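Local coordinates for tail spike protein gp49 (Pseudomonas phage LKA1, PDB 4RU4) that serves the phage as a trimeric tailspike and probably cleaves the O-specific polysaccharide of Pseudomonas as a lyase during entry into the host cell, at residues Thr392-Pro397 with Thr436-Leu441; Leu429-Leu434 with Ile461-Leu466. All blocks are in the same frame, centred on the assembly; numbering follows the deposited sequence. Where two conformers were deposited one is given.

Contact 1: residues Thr392-Pro397 with Thr436-Leu441; sequences TGDPQP and TSSYLL. With CA (calcium ion), chain C.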
loop_
_atom_site.group_PDB
_atom_site.type_symbol
_atom_site.label_atom_id
_atom_site.label_comp_id
_atom_site.label_asym_id
_atom_site.label_seq_id
_atom_site.Cartn_x
_atom_site.Cartn_y
_atom_site.Cartn_z
ATOM N N THR B 392 -7.583 11.783 -20.094
ATOM C CA THR B 392 -7.290 12.707 -21.198
ATOM C C THR B 392 -8.586 13.171 -21.866
ATOM O O THR B 392 -8.557 13.960 -22.819
ATOM C CB THR B 392 -6.443 12.004 -22.307
ATOM O OG1 THR B 392 -7.131 10.819 -22.740
ATOM C CG2 THR B 392 -5.039 11.613 -21.804
ATOM N N GLY B 393 -9.728 12.675 -21.387
ATOM C CA GLY B 393 -10.995 12.946 -22.049
ATOM C C GLY B 393 -12.021 13.616 -21.155
ATOM O O GLY B 393 -11.671 14.283 -20.179
ATOM N N ASP B 394 -13.294 13.402 -21.471
ATOM C CA ASP B 394 -14.387 14.036 -20.749
ATOM C C ASP B 394 -15.604 13.144 -20.909
ATOM O O ASP B 394 -16.136 13.043 -22.012
ATOM C CB ASP B 394 -14.683 15.405 -21.394
ATOM C CG ASP B 394 -15.863 16.120 -20.771
ATOM O OD1 ASP B 394 -16.439 15.632 -19.766
ATOM O OD2 ASP B 394 -16.204 17.218 -21.274
ATOM N N PRO B 395 -16.050 12.501 -19.813
ATOM C CA PRO B 395 -17.174 11.561 -19.901
ATOM C C PRO B 395 -18.554 12.233 -19.863
ATOM O O PRO B 395 -19.567 11.560 -20.106
ATOM C CB PRO B 395 -16.976 10.668 -18.658
ATOM C CG PRO B 395 -16.346 11.628 -17.623
ATOM C CD PRO B 395 -15.432 12.529 -18.470
ATOM N N GLN B 396 -18.606 13.535 -19.581
ATOM C CA GLN B 396 -19.913 14.203 -19.494
ATOM C C GLN B 396 -20.799 14.141 -20.758
ATOM O O GLN B 396 -22.025 14.007 -20.630
ATOM C CB GLN B 396 -19.781 15.647 -18.977
ATOM C CG GLN B 396 -21.133 16.299 -18.652
ATOM C CD GLN B 396 -21.786 16.900 -19.893
ATOM O OE1 GLN B 396 -21.097 17.261 -20.855
ATOM N NE2 GLN B 396 -23.120 16.953 -19.900
ATOM N N PRO B 397 -20.209 14.245 -21.971
ATOM C CA PRO B 397 -21.107 14.133 -23.137
ATOM C C PRO B 397 -21.802 12.774 -23.208
ATOM O O PRO B 397 -22.918 12.708 -23.723
ATOM C CB PRO B 397 -20.161 14.354 -24.332
ATOM C CG PRO B 397 -19.173 15.354 -23.781
ATOM C CD PRO B 397 -18.887 14.778 -22.365
ATOM N N THR B 436 -17.057 23.077 -18.625
ATOM C CA THR B 436 -17.766 23.679 -17.514
ATOM C C THR B 436 -19.059 22.950 -17.216
ATOM O O THR B 436 -19.774 23.337 -16.300
ATOM C CB THR B 436 -18.078 25.164 -17.780
ATOM O OG1 THR B 436 -18.807 25.268 -19.002
ATOM C CG2 THR B 436 -16.781 25.947 -17.911
ATOM N N SER B 437 -19.387 21.932 -18.018
ATOM C CA SER B 437 -20.549 21.068 -17.724
ATOM C C SER B 437 -20.155 19.724 -17.064
ATOM O O SER B 437 -21.008 18.982 -16.597
ATOM C CB SER B 437 -21.400 20.814 -18.983
ATOM O OG SER B 437 -21.916 22.023 -19.532
ATOM N N SER B 438 -18.868 19.429 -16.990
ATOM C CA SER B 438 -18.424 18.121 -16.477
ATOM C C SER B 438 -18.486 18.040 -14.954
ATOM O O SER B 438 -18.356 19.062 -14.268
ATOM C CB SER B 438 -17.003 17.804 -16.957
ATOM O OG SER B 438 -16.873 17.991 -18.364
ATOM N N TYR B 439 -18.649 16.820 -14.435
ATOM C CA TYR B 439 -18.702 16.573 -12.999
ATOM C C TYR B 439 -17.728 15.447 -12.625
ATOM O O TYR B 439 -17.506 14.509 -13.395
ATOM C CB TYR B 439 -20.129 16.221 -12.529
ATOM C CG TYR B 439 -20.959 15.531 -13.602
ATOM C CD1 TYR B 439 -20.891 14.160 -13.787
ATOM C CD2 TYR B 439 -21.806 16.269 -14.431
ATOM C CE1 TYR B 439 -21.631 13.529 -14.792
ATOM C CE2 TYR B 439 -22.561 15.646 -15.430
ATOM C CZ TYR B 439 -22.463 14.281 -15.597
ATOM O OH TYR B 439 -23.203 13.678 -16.579
ATOM N N LEU B 440 -17.118 15.551 -11.457
ATOM C CA LEU B 440 -16.118 14.541 -11.081
ATOM C C LEU B 440 -16.785 13.221 -10.742
ATOM O O LEU B 440 -16.303 12.151 -11.120
ATOM C CB LEU B 440 -15.257 15.028 -9.930
ATOM C CG LEU B 440 -14.498 16.317 -10.274
ATOM C CD1 LEU B 440 -13.643 16.716 -9.100
ATOM C CD2 LEU B 440 -13.622 16.073 -11.517
ATOM N N LEU B 441 -17.893 13.292 -10.020
ATOM C CA LEU B 441 -18.608 12.063 -9.665
ATOM C C LEU B 441 -20.093 12.245 -9.946
ATOM O O LEU B 441 -20.681 13.280 -9.628
ATOM C CB LEU B 441 -18.394 11.680 -8.187
ATOM C CG LEU B 441 -19.092 10.408 -7.686
ATOM C CD1 LEU B 441 -18.253 9.727 -6.594
ATOM C CD2 LEU B 441 -20.516 10.658 -7.191
HETATM CA CA CA C . -15.956 11.262 -23.755
HETATM O O HOH W 1 -13.561 11.817 -23.917
HETATM O O HOH W 2 -24.608 15.079 -18.220
HETATM O O HOH W 3 -18.400 10.966 -23.438
HETATM O O HOH W 4 -15.456 9.779 -25.757
HETATM O O HOH W 5 -16.409 13.087 -25.210
#
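Asp394 and Ser438 meet through one carboxylate oxygen and one hydroxyl: Ser438 OG donates to Asp394 OD1 over 2.8 Å. The hydroxyl comes from above the carboxylate plane, 37° out of it. On the opposite face the same oxygen takes a second donor, Gln396 N at 3.0 Å, which closes an Asx turn, so OD1 is gripped from both sides of its plane. With CG anti to the backbone N (chi1 177°), the carboxylate of Asp394 is carried across to the serine.

Beside this polar pair, Gln396 packs with its aliphatic part. Its CB lies against Ser438 CA, and its CG sits 3.6 Å from CE2 of Tyr439, near Ser437 O as well. The chain bends at chi2 (-84°), and the amide plane stands nearly upright to the phenol ring. One water joins the two polar ends, 2.9 Å from Gln396 NE2 and 2.6 Å from Tyr439 OH, in the plane of the ring at its edge.

Further out, Ser438 OG also accepts from Ser435 N, so the hydroxyl is held as donor to Asp394 and acceptor from the turn before it, while Tyr439 begins a strand of the parallel beta-helix characteristic of pectin lyase-like domains. The loop of Asp394 and Gln396 also carries the calcium ion, bound by Asp394 O at 2.5 Å together with Gly368 O and four waters; one of these waters accepts from Asp394 N. Asp394 thus divides its work, the backbone carbonyl serving the metal and the carboxylate organising the turn, consistent with a calcium-bearing loop whose shape is held in part from the next coil.

Contact 2: residues Leu429-Leu434 with Ile461-Leu466; sequences LRAPSL and IDVGSL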
loop_
_atom_site.group_PDB
_atom_site.type_symbol
_atom_site.label_atom_id
_atom_site.label_comp_id
_atom_site.label_asym_id
_atom_site.label_seq_id
_atom_site.Cartn_x
_atom_site.Cartn_y
_atom_site.Cartn_z
ATOM N N LEU B 429 -6.384 13.537 -8.813
ATOM C CA LEU B 429 -7.194 13.330 -10.005
ATOM C C LEU B 429 -6.887 14.436 -10.991
ATOM O O LEU B 429 -7.226 15.596 -10.744
ATOM C CB LEU B 429 -8.696 13.325 -9.654
ATOM C CG LEU B 429 -9.753 12.952 -10.710
ATOM C CD1 LEU B 429 -11.036 12.438 -10.046
ATOM C CD2 LEU B 429 -10.079 14.138 -11.650
ATOM N N ARG B 430 -6.237 14.079 -12.099
ATOM C CA ARG B 430 -5.914 15.045 -13.142
ATOM C C ARG B 430 -6.809 14.793 -14.341
ATOM O O ARG B 430 -6.950 13.650 -14.791
ATOM C CB ARG B 430 -4.449 14.936 -13.566
ATOM C CG ARG B 430 -4.049 15.946 -14.642
ATOM C CD ARG B 430 -2.599 15.754 -15.102
ATOM N NE ARG B 430 -1.659 15.655 -13.985
ATOM C CZ ARG B 430 -0.330 15.665 -14.115
ATOM N NH1 ARG B 430 0.225 15.795 -15.308
ATOM N NH2 ARG B 430 0.445 15.576 -13.044
ATOM N N ALA B 431 -7.415 15.864 -14.841
ATOM C CA ALA B 431 -8.346 15.812 -15.978
ATOM C C ALA B 431 -8.355 17.188 -16.638
ATOM O O ALA B 431 -9.214 18.037 -16.322
ATOM C CB ALA B 431 -9.750 15.460 -15.501
ATOM N N PRO B 432 -7.398 17.432 -17.549
ATOM C CA PRO B 432 -7.212 18.760 -18.146
ATOM C C PRO B 432 -8.255 19.120 -19.178
ATOM O O PRO B 432 -8.348 20.301 -19.552
ATOM C CB PRO B 432 -5.867 18.643 -18.882
ATOM C CG PRO B 432 -5.220 17.376 -18.353
ATOM C CD PRO B 432 -6.347 16.478 -17.952
ATOM N N SER B 433 -9.002 18.137 -19.673
ATOM C CA SER B 433 -9.842 18.399 -20.846
ATOM C C SER B 433 -11.331 18.261 -20.583
ATOM O O SER B 433 -12.090 17.892 -21.474
ATOM C CB SER B 433 -9.423 17.520 -22.038
ATOM O OG SER B 433 -8.028 17.665 -22.272
ATOM N N LEU B 434 -11.756 18.581 -19.365
ATOM C CA LEU B 434 -13.190 18.607 -19.055
ATOM C C LEU B 434 -13.802 19.946 -19.484
ATOM O O LEU B 434 -13.071 20.888 -19.826
ATOM C CB LEU B 434 -13.425 18.388 -17.549
ATOM C CG LEU B 434 -12.832 17.133 -16.895
ATOM C CD1 LEU B 434 -13.214 17.112 -15.393
ATOM C CD2 LEU B 434 -13.288 15.831 -17.611
ATOM N N ILE B 461 -6.937 17.840 -6.936
ATOM C CA ILE B 461 -7.503 17.822 -8.278
ATOM C C ILE B 461 -6.726 18.771 -9.192
ATOM O O ILE B 461 -6.308 19.859 -8.777
ATOM C CB ILE B 461 -8.991 18.216 -8.194
ATOM C CG1 ILE B 461 -9.726 17.205 -7.294
ATOM C CG2 ILE B 461 -9.628 18.341 -9.573
ATOM C CD1 ILE B 461 -10.991 17.781 -6.608
ATOM N N ASP B 462 -6.514 18.350 -10.429
ATOM C CA ASP B 462 -5.801 19.174 -11.394
ATOM C C ASP B 462 -6.635 19.216 -12.673
ATOM O O ASP B 462 -6.614 18.259 -13.438
ATOM C CB ASP B 462 -4.436 18.529 -11.657
ATOM C CG ASP B 462 -3.560 19.341 -12.592
ATOM O OD1 ASP B 462 -4.045 20.250 -13.276
ATOM O OD2 ASP B 462 -2.353 19.074 -12.641
ATOM N N VAL B 463 -7.358 20.320 -12.903
ATOM C CA VAL B 463 -8.218 20.461 -14.083
ATOM C C VAL B 463 -7.998 21.801 -14.781
ATOM O O VAL B 463 -7.364 22.712 -14.212
ATOM C CB VAL B 463 -9.733 20.401 -13.687
ATOM C CG1 VAL B 463 -10.094 19.046 -13.125
ATOM C CG2 VAL B 463 -10.093 21.517 -12.667
ATOM N N GLY B 464 -8.498 21.901 -16.016
ATOM C CA GLY B 464 -8.694 23.170 -16.691
ATOM C C GLY B 464 -10.083 23.654 -16.298
ATOM O O GLY B 464 -10.253 24.265 -15.247
ATOM N N SER B 465 -11.087 23.360 -17.122
ATOM C CA SER B 465 -12.468 23.670 -16.750
ATOM C C SER B 465 -13.081 22.525 -15.939
ATOM O O SER B 465 -12.628 21.369 -16.010
ATOM C CB SER B 465 -13.315 23.938 -17.993
ATOM O OG SER B 465 -12.754 25.001 -18.722
ATOM N N LEU B 466 -14.117 22.861 -15.175
ATOM C CA LEU B 466 -14.892 21.892 -14.425
ATOM C C LEU B 466 -16.245 22.534 -14.179
ATOM O O LEU B 466 -16.333 23.753 -14.027
ATOM C CB LEU B 466 -14.218 21.562 -13.085
ATOM C CG LEU B 466 -14.898 20.547 -12.175
ATOM C CD1 LEU B 466 -15.024 19.167 -12.875
ATOM C CD2 LEU B 466 -14.098 20.432 -10.849
HETATM O O HOH W 6 -10.590 20.185 -17.211
HETATM O O HOH W 7 -10.556 21.954 -19.702
#
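Leu429 and Ile461 lie side by side in a parallel pairing in which the carbonyl of Leu429 receives Asp462 N at 2.9 Å, with Ile461 CA adding a CA-H...O contact to the same oxygen. One step on, Ala431 N donates to Asp462 O, also at 2.9 Å and almost straight (169°). Asp462 thus supplies both the donor and the acceptor of the regular bonds between the segments. This is the coil-to-coil stacking of a right-handed parallel beta-helix, as in the pectin lyase-like family, here just before both strands give way to turns.

Beyond that point water replaces direct pairing. One molecule accepts from Leu434 N and Gly464 N and has Ala431 O and Ser465 O within donating distance; a second accepts from Ser465 N and faces Pro432 O and Leu434 O. Each has more acceptors in reach than protons. On the face carrying Val463, Leu434 CD1 reaches Leu466 CD1 at 3.7 Å, the two side chains running alongside each other. On the opposite face, Arg430 and Asp462 extend side by side, but NE to OD2 is a long 3.7 Å and no N-H points at the oxygen. Stronger partners of Arg430 NH2 are Asp355, by salt bridge, and Thr381, both of the second subunit, whose Asn421 weakly bonds Asp462 OD2.

In the fold
Both contacts join successive coils of one beta-helix, and their segments alternate along the chain, so 429-434 leads through Ser435 into 436-441. Each is partly buried, yet contact 2 has the larger interface, 432 against 229 Å², and the more continuous backbone pairing. Contact 1 is a meeting of loop and strand start, resting on side-chain polarity next to the calcium ion; contact 2 relies on strand bonds and bridging waters, with one strand face turned to the second subunit. They touch by packing: Leu434 CD2 rests on the carbonyl oxygen of Gly393, and Leu466 CD1 lies against Leu440 CD2, all three leucines being buried.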